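Local coordinates for aminopeptidase-like protein (Chaetomium thermophilum, PDB 5JM6) that probably works as a zinc-dependent aminopeptidase of the M18 family and assembles into a dodecamer associated with selective autophagy by the Cvt pathway, at residues A[136-141]-A[281-286]; A[171-176]-A[198-203]; A[311-316]-A[498-503]. All coordinates share one frame; numbering follows the deposited sequence.

Interaction 1 of 3, residues A[136-141]-A[281-286]; sequences ALTARL and ELELFD
A139 and R140 pair with L284 and E283 as antiparallel strands in the middle of the six-stranded antiparallel sheet, which stands apart from the mixed sheet of the chain. It is a worked example of how a very short strand, 139-141, is anchored against a longer one, 277-286. Two backbone bonds fix the register: L284 N donates to A139 O at 2.9 Å, and L141 N donates to L282 O at 2.9 Å, the second nearly straight at 172°. R140 and E283 form the non-hydrogen-bonded pair between them.

The two faces differ in chemistry. On one, A139 and L284 turn their CB atoms to the same side, and L141 lays CD2 against L282 CB (3.8 Å) while CD1 approaches L284 CD2 (4.2 Å). Beyond, L156 and V158 of strand 153-160 continue this apolar surface. On the other face, R140 and E283 run side by side in the same direction, their guanidinium and carboxylate planes 79° apart. E283 OE1 lies over the guanidinium face, 3.3 Å from R140 NH2, where no N-H points at it, and the salt bridge rests on charge alone. R140 also makes a cation-pi contact with Y161, and E281 OE2 is held by R179 and by S430 of the second subunit.

T138, just before the strand, adds the last polar contact. With chi1 at -165°, T138 OG1 lies anti to the backbone N, 2.9 Å from L284 O and 3.3 Å from E283 OE2, both weak bonds competing for one proton. Its methyl rests on the carboxylate, T138 CG2 standing 3.5 Å from E283 OE1.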
loop_
_atom_site.group_PDB
_atom_site.type_symbol
_atom_site.label_atom_id
_atom_site.label_comp_id
_atom_site.label_asym_id
_atom_site.label_seq_id
_atom_site.Cartn_x
_atom_site.Cartn_y
_atom_site.Cartn_z
ATOM N N ALA A 136 9.729 39.201 -13.575
ATOM C CA ALA A 136 10.410 38.200 -12.771
ATOM C C ALA A 136 9.429 37.603 -11.783
ATOM O O ALA A 136 8.425 38.216 -11.481
ATOM C CB ALA A 136 11.579 38.821 -12.040
ATOM N N LEU A 137 9.710 36.413 -11.270
ATOM C CA LEU A 137 8.804 35.809 -10.311
ATOM C C LEU A 137 8.747 36.753 -9.134
ATOM O O LEU A 137 9.773 37.190 -8.642
ATOM C CB LEU A 137 9.318 34.446 -9.865
ATOM C CG LEU A 137 8.958 33.262 -10.756
ATOM C CD1 LEU A 137 9.639 33.403 -12.103
ATOM C CD2 LEU A 137 9.389 31.975 -10.088
ATOM N N THR A 138 7.543 37.056 -8.675
ATOM C CA THR A 138 7.347 38.012 -7.591
ATOM C C THR A 138 5.979 37.806 -6.943
ATOM O O THR A 138 5.143 37.077 -7.471
ATOM C CB THR A 138 7.493 39.465 -8.095
ATOM O OG1 THR A 138 7.635 40.354 -6.980
ATOM C CG2 THR A 138 6.293 39.873 -8.937
ATOM N N ALA A 139 5.769 38.412 -5.778
ATOM C CA ALA A 139 4.508 38.255 -5.056
ATOM C C ALA A 139 3.727 39.563 -5.006
ATOM O O ALA A 139 4.117 40.501 -4.313
ATOM C CB ALA A 139 4.768 37.742 -3.649
ATOM N N ARG A 140 2.611 39.613 -5.724
ATOM C CA ARG A 140 1.840 40.845 -5.831
ATOM C C ARG A 140 0.829 40.997 -4.703
ATOM O O ARG A 140 0.202 40.028 -4.276
ATOM C CB ARG A 140 1.129 40.909 -7.183
ATOM C CG ARG A 140 2.096 40.912 -8.350
ATOM C CD ARG A 140 1.442 41.325 -9.652
ATOM N NE ARG A 140 2.254 42.337 -10.321
ATOM C CZ ARG A 140 3.123 42.084 -11.295
ATOM N NH1 ARG A 140 3.292 40.845 -11.737
ATOM N NH2 ARG A 140 3.820 43.075 -11.831
ATOM N N LEU A 141 0.689 42.229 -4.224
ATOM C CA LEU A 141 -0.320 42.555 -3.229
ATOM C C LEU A 141 -1.714 42.289 -3.780
ATOM O O LEU A 141 -2.018 42.625 -4.925
ATOM C CB LEU A 141 -0.199 44.016 -2.789
ATOM C CG LEU A 141 0.684 44.346 -1.583
ATOM C CD1 LEU A 141 2.132 43.937 -1.813
ATOM C CD2 LEU A 141 0.589 45.829 -1.254
ATOM N N GLU A 281 -0.131 49.108 -7.913
ATOM C CA GLU A 281 0.368 47.787 -8.229
ATOM C C GLU A 281 1.680 47.593 -7.489
ATOM O O GLU A 281 2.710 48.126 -7.892
ATOM C CB GLU A 281 0.551 47.642 -9.739
ATOM C CG GLU A 281 -0.050 46.384 -10.327
ATOM C CD GLU A 281 -0.153 46.449 -11.837
ATOM O OE1 GLU A 281 0.273 45.485 -12.504
ATOM O OE2 GLU A 281 -0.667 47.463 -12.355
ATOM N N LEU A 282 1.646 46.801 -6.424
ATOM C CA LEU A 282 2.810 46.644 -5.565
ATOM C C LEU A 282 3.147 45.175 -5.396
ATOM O O LEU A 282 2.261 44.322 -5.365
ATOM C CB LEU A 282 2.574 47.296 -4.198
ATOM C CG LEU A 282 2.264 48.796 -4.183
ATOM C CD1 LEU A 282 1.959 49.266 -2.774
ATOM C CD2 LEU A 282 3.421 49.586 -4.762
ATOM N N GLU A 283 4.438 44.887 -5.297
ATOM C CA GLU A 283 4.902 43.522 -5.115
ATOM C C GLU A 283 5.976 43.469 -4.042
ATOM O O GLU A 283 6.527 44.497 -3.648
ATOM C CB GLU A 283 5.437 42.957 -6.431
ATOM C CG GLU A 283 6.525 43.808 -7.062
ATOM C CD GLU A 283 6.858 43.378 -8.476
ATOM O OE1 GLU A 283 5.933 43.311 -9.313
ATOM O OE2 GLU A 283 8.046 43.107 -8.750
ATOM N N LEU A 284 6.259 42.266 -3.563
ATOM C CA LEU A 284 7.343 42.064 -2.619
ATOM C C LEU A 284 8.582 41.594 -3.365
ATOM O O LEU A 284 8.495 40.772 -4.277
ATOM C CB LEU A 284 6.942 41.057 -1.540
ATOM C CG LEU A 284 5.689 41.440 -0.750
ATOM C CD1 LEU A 284 5.364 40.395 0.305
ATOM C CD2 LEU A 284 5.857 42.815 -0.120
ATOM N N PHE A 285 9.734 42.140 -2.994
ATOM C CA PHE A 285 10.996 41.709 -3.574
ATOM C C PHE A 285 12.047 41.609 -2.482
ATOM O O PHE A 285 11.881 42.162 -1.396
ATOM C CB PHE A 285 11.454 42.668 -4.677
ATOM C CG PHE A 285 11.629 44.090 -4.220
ATOM C CD1 PHE A 285 10.572 44.982 -4.273
ATOM C CD2 PHE A 285 12.853 44.536 -3.746
ATOM C CE1 PHE A 285 10.729 46.291 -3.856
ATOM C CE2 PHE A 285 13.016 45.844 -3.328
ATOM C CZ PHE A 285 11.953 46.722 -3.383
ATOM N N ASP A 286 13.130 40.900 -2.771
ATOM C CA ASP A 286 14.185 40.712 -1.789
ATOM C C ASP A 286 15.005 41.992 -1.641
ATOM O O ASP A 286 15.542 42.518 -2.618
ATOM C CB ASP A 286 15.075 39.533 -2.187
ATOM C CG ASP A 286 16.181 39.266 -1.186
ATOM O OD1 ASP A 286 16.073 39.720 -0.025
ATOM O OD2 ASP A 286 17.160 38.589 -1.564
#

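Interaction 2 of 3, residues A[171-176]-A[198-203]; sequences DRDLSV and DWPVAR
A chi1 of 165° swings R203 CG to the side opposite its own N, and a bend at chi3 (-101°) folds the guanidinium back over D171 and beside D173. The three form a salt-bridge network at one end of a classic beta bulge, in which V201 and A202 both face L174 of strand 174-183. The case illustrates how a loop can join a sheet through a single antiparallel bridge. L174 N donates to A202 O at 2.9 Å, and A202 N returns a bond to L174 O at 2.9 Å. V201 N adds a weak third bond to that same oxygen.

Neither aspartate pairs squarely with the guanidinium. The D171 carboxylate is almost parallel to it, 12° between planes, but D171 OD2 lies well out of its plane, 3.4 Å from R203 NH1. D171 CA lies over the guanidinium face, and D171 O, though 3.0 Å from R203 NH2, is too badly angled to count as a bond. D173 OD1 comes to the guanidinium edge, in a long pairing with R203 NH2. D171 also bonds T206, and D173 OD2 forms a salt bridge with R488 of the third subunit, so this contact lies at a subunit interface.

L174 CB meets A202 CB at 3.9 Å, and V176 CG1 meets V201 CG2, also at 3.9 Å. P200 packs on the CB methylene of D173, its CG 3.7 Å from D173 CB.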
loop_
_atom_site.group_PDB
_atom_site.type_symbol
_atom_site.label_atom_id
_atom_site.label_comp_id
_atom_site.label_asym_id
_atom_site.label_seq_id
_atom_site.Cartn_x
_atom_site.Cartn_y
_atom_site.Cartn_z
ATOM N N ASP A 171 12.001 33.350 5.250
ATOM C CA ASP A 171 13.025 34.054 6.027
ATOM C C ASP A 171 13.926 34.939 5.165
ATOM O O ASP A 171 15.145 34.948 5.331
ATOM C CB ASP A 171 13.889 33.058 6.812
ATOM C CG ASP A 171 13.087 32.245 7.816
ATOM O OD1 ASP A 171 13.495 31.101 8.110
ATOM O OD2 ASP A 171 12.056 32.744 8.315
ATOM N N ARG A 172 13.321 35.676 4.241
ATOM C CA ARG A 172 14.049 36.669 3.463
ATOM C C ARG A 172 13.566 38.054 3.868
ATOM O O ARG A 172 12.419 38.215 4.287
ATOM C CB ARG A 172 13.854 36.450 1.961
ATOM C CG ARG A 172 14.264 35.072 1.464
ATOM C CD ARG A 172 15.771 34.954 1.285
ATOM N NE ARG A 172 16.135 33.692 0.644
ATOM C CZ ARG A 172 17.381 33.320 0.370
ATOM N NH1 ARG A 172 18.398 34.113 0.681
ATOM N NH2 ARG A 172 17.612 32.156 -0.219
ATOM N N ASP A 173 14.428 39.058 3.735
ATOM C CA ASP A 173 14.038 40.408 4.110
ATOM C C ASP A 173 13.368 41.037 2.904
ATOM O O ASP A 173 14.023 41.362 1.916
ATOM C CB ASP A 173 15.251 41.243 4.537
ATOM C CG ASP A 173 15.913 40.729 5.804
ATOM O OD1 ASP A 173 15.576 39.615 6.257
ATOM O OD2 ASP A 173 16.785 41.445 6.342
ATOM N N LEU A 174 12.061 41.242 3.001
ATOM C CA LEU A 174 11.287 41.661 1.843
ATOM C C LEU A 174 10.920 43.128 1.930
ATOM O O LEU A 174 10.524 43.624 2.983
ATOM C CB LEU A 174 10.018 40.817 1.701
ATOM C CG LEU A 174 10.175 39.297 1.694
ATOM C CD1 LEU A 174 8.807 38.630 1.684
ATOM C CD2 LEU A 174 11.012 38.834 0.510
ATOM N N SER A 175 11.060 43.819 0.808
ATOM C CA SER A 175 10.606 45.191 0.712
ATOM C C SER A 175 9.446 45.231 -0.270
ATOM O O SER A 175 9.064 44.202 -0.832
ATOM C CB SER A 175 11.741 46.116 0.271
ATOM O OG SER A 175 11.425 47.471 0.537
ATOM N N VAL A 176 8.881 46.413 -0.471
ATOM C CA VAL A 176 7.731 46.558 -1.347
ATOM C C VAL A 176 7.986 47.696 -2.331
ATOM O O VAL A 176 8.704 48.648 -2.024
ATOM C CB VAL A 176 6.433 46.808 -0.536
ATOM C CG1 VAL A 176 6.485 48.154 0.173
ATOM C CG2 VAL A 176 5.202 46.706 -1.427
ATOM N N ASP A 198 12.695 51.687 1.251
ATOM C CA ASP A 198 14.142 51.476 1.245
ATOM C C ASP A 198 14.649 50.535 2.335
ATOM O O ASP A 198 15.853 50.305 2.446
ATOM C CB ASP A 198 14.857 52.823 1.368
ATOM C CG ASP A 198 14.585 53.735 0.190
ATOM O OD1 ASP A 198 14.375 53.215 -0.926
ATOM O OD2 ASP A 198 14.577 54.969 0.380
ATOM N N TRP A 199 13.737 50.002 3.143
ATOM C CA TRP A 199 14.098 49.033 4.173
ATOM C C TRP A 199 13.110 47.869 4.130
ATOM O O TRP A 199 12.011 48.019 3.595
ATOM C CB TRP A 199 14.116 49.689 5.559
ATOM C CG TRP A 199 12.759 49.931 6.140
ATOM C CD1 TRP A 199 11.993 49.040 6.836
ATOM C CD2 TRP A 199 12.010 51.149 6.093
ATOM N NE1 TRP A 199 10.811 49.625 7.215
ATOM C CE2 TRP A 199 10.797 50.922 6.773
ATOM C CE3 TRP A 199 12.246 52.411 5.538
ATOM C CZ2 TRP A 199 9.823 51.906 6.913
ATOM C CZ3 TRP A 199 11.278 53.388 5.679
ATOM C CH2 TRP A 199 10.081 53.130 6.361
ATOM N N PRO A 200 13.503 46.696 4.658
ATOM C CA PRO A 200 12.579 45.553 4.598
ATOM C C PRO A 200 11.311 45.764 5.425
ATOM O O PRO A 200 11.402 45.976 6.635
ATOM C CB PRO A 200 13.411 44.401 5.180
ATOM C CG PRO A 200 14.836 44.864 5.115
ATOM C CD PRO A 200 14.790 46.341 5.278
ATOM N N VAL A 201 10.147 45.690 4.786
ATOM C CA VAL A 201 8.884 45.785 5.513
ATOM C C VAL A 201 8.180 44.456 5.772
ATOM O O VAL A 201 7.283 44.384 6.610
ATOM C CB VAL A 201 7.892 46.700 4.773
ATOM C CG1 VAL A 201 8.434 48.115 4.699
ATOM C CG2 VAL A 201 7.606 46.156 3.383
ATOM N N ALA A 202 8.596 43.402 5.080
ATOM C CA ALA A 202 7.816 42.169 5.084
ATOM C C ALA A 202 8.695 40.951 5.254
ATOM O O ALA A 202 9.883 40.973 4.934
ATOM C CB ALA A 202 6.999 42.047 3.805
ATOM N N ARG A 203 8.109 39.903 5.813
ATOM C CA ARG A 203 8.836 38.671 6.025
ATOM C C ARG A 203 7.898 37.471 6.100
ATOM O O ARG A 203 6.819 37.561 6.687
ATOM C CB ARG A 203 9.666 38.816 7.294
ATOM C CG ARG A 203 10.206 37.548 7.864
ATOM C CD ARG A 203 11.345 37.887 8.783
ATOM N NE ARG A 203 12.639 37.658 8.162
ATOM C CZ ARG A 203 13.422 36.637 8.479
ATOM N NH1 ARG A 203 13.029 35.779 9.408
ATOM N NH2 ARG A 203 14.591 36.475 7.879
#

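Interaction 3 of 3, residues A[311-316]-A[498-503]; sequences SWAAFM and LGVKFY
A313 meets G499, V500 and Y503 where helices 305-320 and 495-514 pack, their local axes 7.9 Å apart and crossing at -49°. The close part shows a general rule, that small residues let helices approach. A313 points its methyl at the other helix, where G499 has no side chain, and A313 CB comes 3.9 Å from G499 C. V500 CG2 covers the flank, 3.9 Å from A313 CB. Y503 brings the CD2-CE2 side of its ring to the first helix: the carbonyl carbon of A313 lies near the ring plane, at the edge, and A314 N stands 3.5 Å from Y503 CD2.

Contact thins toward M316. Its CB touches V500 CG2 at 3.9 Å, but chi1 near -68° sets M316 CG over the centre of the W312 ring, and bends at chi2 and chi3 carry the rest away from the second helix. On the far side of that helix L498 and K501 point away and are partly exposed.

Replacing Y503 with an alanine would probably open a gap beside A313 and A314. The side chain of Y503 is about 6 Å from that of D307, a zinc-binding position of this protein that does not ligate zinc in this chain; D306 beside it binds both zinc ions. A314 also packs on strand 330-336, as expected of the helix-flanked mixed sheet of zinc exopeptidases.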
loop_
_atom_site.group_PDB
_atom_site.type_symbol
_atom_site.label_atom_id
_atom_site.label_comp_id
_atom_site.label_asym_id
_atom_site.label_seq_id
_atom_site.Cartn_x
_atom_site.Cartn_y
_atom_site.Cartn_z
ATOM N N SER A 311 17.965 40.627 -20.733
ATOM C CA SER A 311 17.349 41.867 -21.187
ATOM C C SER A 311 18.296 43.049 -21.029
ATOM O O SER A 311 18.461 43.844 -21.954
ATOM C CB SER A 311 16.051 42.136 -20.429
ATOM O OG SER A 311 15.044 41.214 -20.803
ATOM N N TRP A 312 18.921 43.164 -19.861
ATOM C CA TRP A 312 19.815 44.287 -19.606
ATOM C C TRP A 312 21.006 44.274 -20.556
ATOM O O TRP A 312 21.414 45.319 -21.059
ATOM C CB TRP A 312 20.303 44.279 -18.159
ATOM C CG TRP A 312 21.114 45.483 -17.811
ATOM C CD1 TRP A 312 20.644 46.721 -17.482
ATOM C CD2 TRP A 312 22.541 45.569 -17.761
ATOM N NE1 TRP A 312 21.692 47.574 -17.228
ATOM C CE2 TRP A 312 22.868 46.890 -17.393
ATOM C CE3 TRP A 312 23.576 44.658 -17.991
ATOM C CZ2 TRP A 312 24.184 47.320 -17.249
ATOM C CZ3 TRP A 312 24.882 45.087 -17.848
ATOM C CH2 TRP A 312 25.175 46.406 -17.480
ATOM N N ALA A 313 21.555 43.090 -20.806
ATOM C CA ALA A 313 22.690 42.956 -21.711
ATOM C C ALA A 313 22.289 43.299 -23.144
ATOM O O ALA A 313 23.067 43.898 -23.887
ATOM C CB ALA A 313 23.267 41.552 -21.640
ATOM N N ALA A 314 21.074 42.915 -23.525
ATOM C CA ALA A 314 20.549 43.247 -24.846
ATOM C C ALA A 314 20.379 44.755 -24.982
ATOM O O ALA A 314 20.786 45.348 -25.982
ATOM C CB ALA A 314 19.228 42.536 -25.089
ATOM N N PHE A 315 19.779 45.366 -23.965
ATOM C CA PHE A 315 19.598 46.811 -23.917
ATOM C C PHE A 315 20.936 47.536 -24.047
ATOM O O PHE A 315 21.072 48.460 -24.850
ATOM C CB PHE A 315 18.891 47.208 -22.617
ATOM C CG PHE A 315 18.745 48.693 -22.422
ATOM C CD1 PHE A 315 17.764 49.404 -23.094
ATOM C CD2 PHE A 315 19.574 49.372 -21.545
ATOM C CE1 PHE A 315 17.626 50.768 -22.907
ATOM C CE2 PHE A 315 19.438 50.733 -21.351
ATOM C CZ PHE A 315 18.464 51.432 -22.034
ATOM N N MET A 316 21.927 47.106 -23.269
ATOM C CA MET A 316 23.244 47.736 -23.307
ATOM C C MET A 316 23.924 47.527 -24.657
ATOM O O MET A 316 24.665 48.394 -25.121
ATOM C CB MET A 316 24.140 47.206 -22.183
ATOM C CG MET A 316 23.707 47.610 -20.778
ATOM S SD MET A 316 23.753 49.388 -20.453
ATOM C CE MET A 316 25.515 49.712 -20.481
ATOM N N LEU A 498 29.977 39.653 -21.017
ATOM C CA LEU A 498 30.079 38.707 -22.121
ATOM C C LEU A 498 28.770 38.669 -22.908
ATOM O O LEU A 498 28.770 38.439 -24.116
ATOM C CB LEU A 498 30.442 37.312 -21.608
ATOM C CG LEU A 498 31.858 37.138 -21.048
ATOM C CD1 LEU A 498 32.000 35.797 -20.346
ATOM C CD2 LEU A 498 32.900 37.277 -22.150
ATOM N N GLY A 499 27.661 38.916 -22.216
ATOM C CA GLY A 499 26.364 39.002 -22.858
ATOM C C GLY A 499 26.246 40.179 -23.811
ATOM O O GLY A 499 25.909 39.995 -24.981
ATOM N N VAL A 500 26.604 41.358 -23.329
ATOM C CA VAL A 500 26.556 42.581 -24.098
ATOM C C VAL A 500 27.453 42.449 -25.301
ATOM O O VAL A 500 27.123 42.889 -26.394
ATOM C CB VAL A 500 27.135 43.735 -23.266
ATOM C CG1 VAL A 500 27.221 45.015 -24.074
ATOM C CG2 VAL A 500 26.347 43.940 -21.991
ATOM N N LYS A 501 28.602 41.842 -25.080
ATOM C CA LYS A 501 29.597 41.659 -26.129
ATOM C C LYS A 501 29.033 40.831 -27.283
ATOM O O LYS A 501 29.201 41.190 -28.448
ATOM C CB LYS A 501 30.853 40.996 -25.568
ATOM C CG LYS A 501 32.012 40.966 -26.541
ATOM C CD LYS A 501 33.151 40.132 -25.994
ATOM C CE LYS A 501 34.377 40.235 -26.878
ATOM N NZ LYS A 501 35.489 39.392 -26.364
ATOM N N PHE A 502 28.349 39.737 -26.961
ATOM C CA PHE A 502 27.772 38.893 -27.999
ATOM C C PHE A 502 26.611 39.567 -28.724
ATOM O O PHE A 502 26.540 39.532 -29.953
ATOM C CB PHE A 502 27.293 37.560 -27.430
ATOM C CG PHE A 502 26.430 36.790 -28.384
ATOM C CD1 PHE A 502 26.986 36.183 -29.498
ATOM C CD2 PHE A 502 25.063 36.700 -28.188
ATOM C CE1 PHE A 502 26.197 35.487 -30.390
ATOM C CE2 PHE A 502 24.267 36.004 -29.076
ATOM C CZ PHE A 502 24.836 35.396 -30.179
ATOM N N TYR A 503 25.690 40.159 -27.968
ATOM C CA TYR A 503 24.534 40.814 -28.569
ATOM C C TYR A 503 24.956 41.974 -29.462
ATOM O O TYR A 503 24.416 42.146 -30.554
ATOM C CB TYR A 503 23.568 41.317 -27.500
ATOM C CG TYR A 503 22.910 40.235 -26.686
ATOM C CD1 TYR A 503 22.494 39.047 -27.273
ATOM C CD2 TYR A 503 22.705 40.403 -25.326
ATOM C CE1 TYR A 503 21.891 38.058 -26.524
ATOM C CE2 TYR A 503 22.107 39.424 -24.570
ATOM C CZ TYR A 503 21.701 38.254 -25.172
ATOM O OH TYR A 503 21.106 37.278 -24.411
#

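How the interactions relate
Interactions 1 and 2 reach the same sheet, through neighbouring strands 277-286 and 174-183, with 198-203 as a loop added to it; F285 O and S175 N, 2.9 Å apart, probably bond between them. Interaction 3 lies on the other side of the chain's centre from interaction 1, about 25 Å away between centres, among the helices of the mixed-sheet region. All three are buried in the assembly, yet interaction 2 owes part of that to the third subunit, and interaction 1 meets another subunit through E281 alone. The chemistry follows place: the two sheet contacts combine backbone bonds and charged groups with apolar packing, whereas 311-316 with 498-503 relies on small and apolar side chains and touches no other subunit.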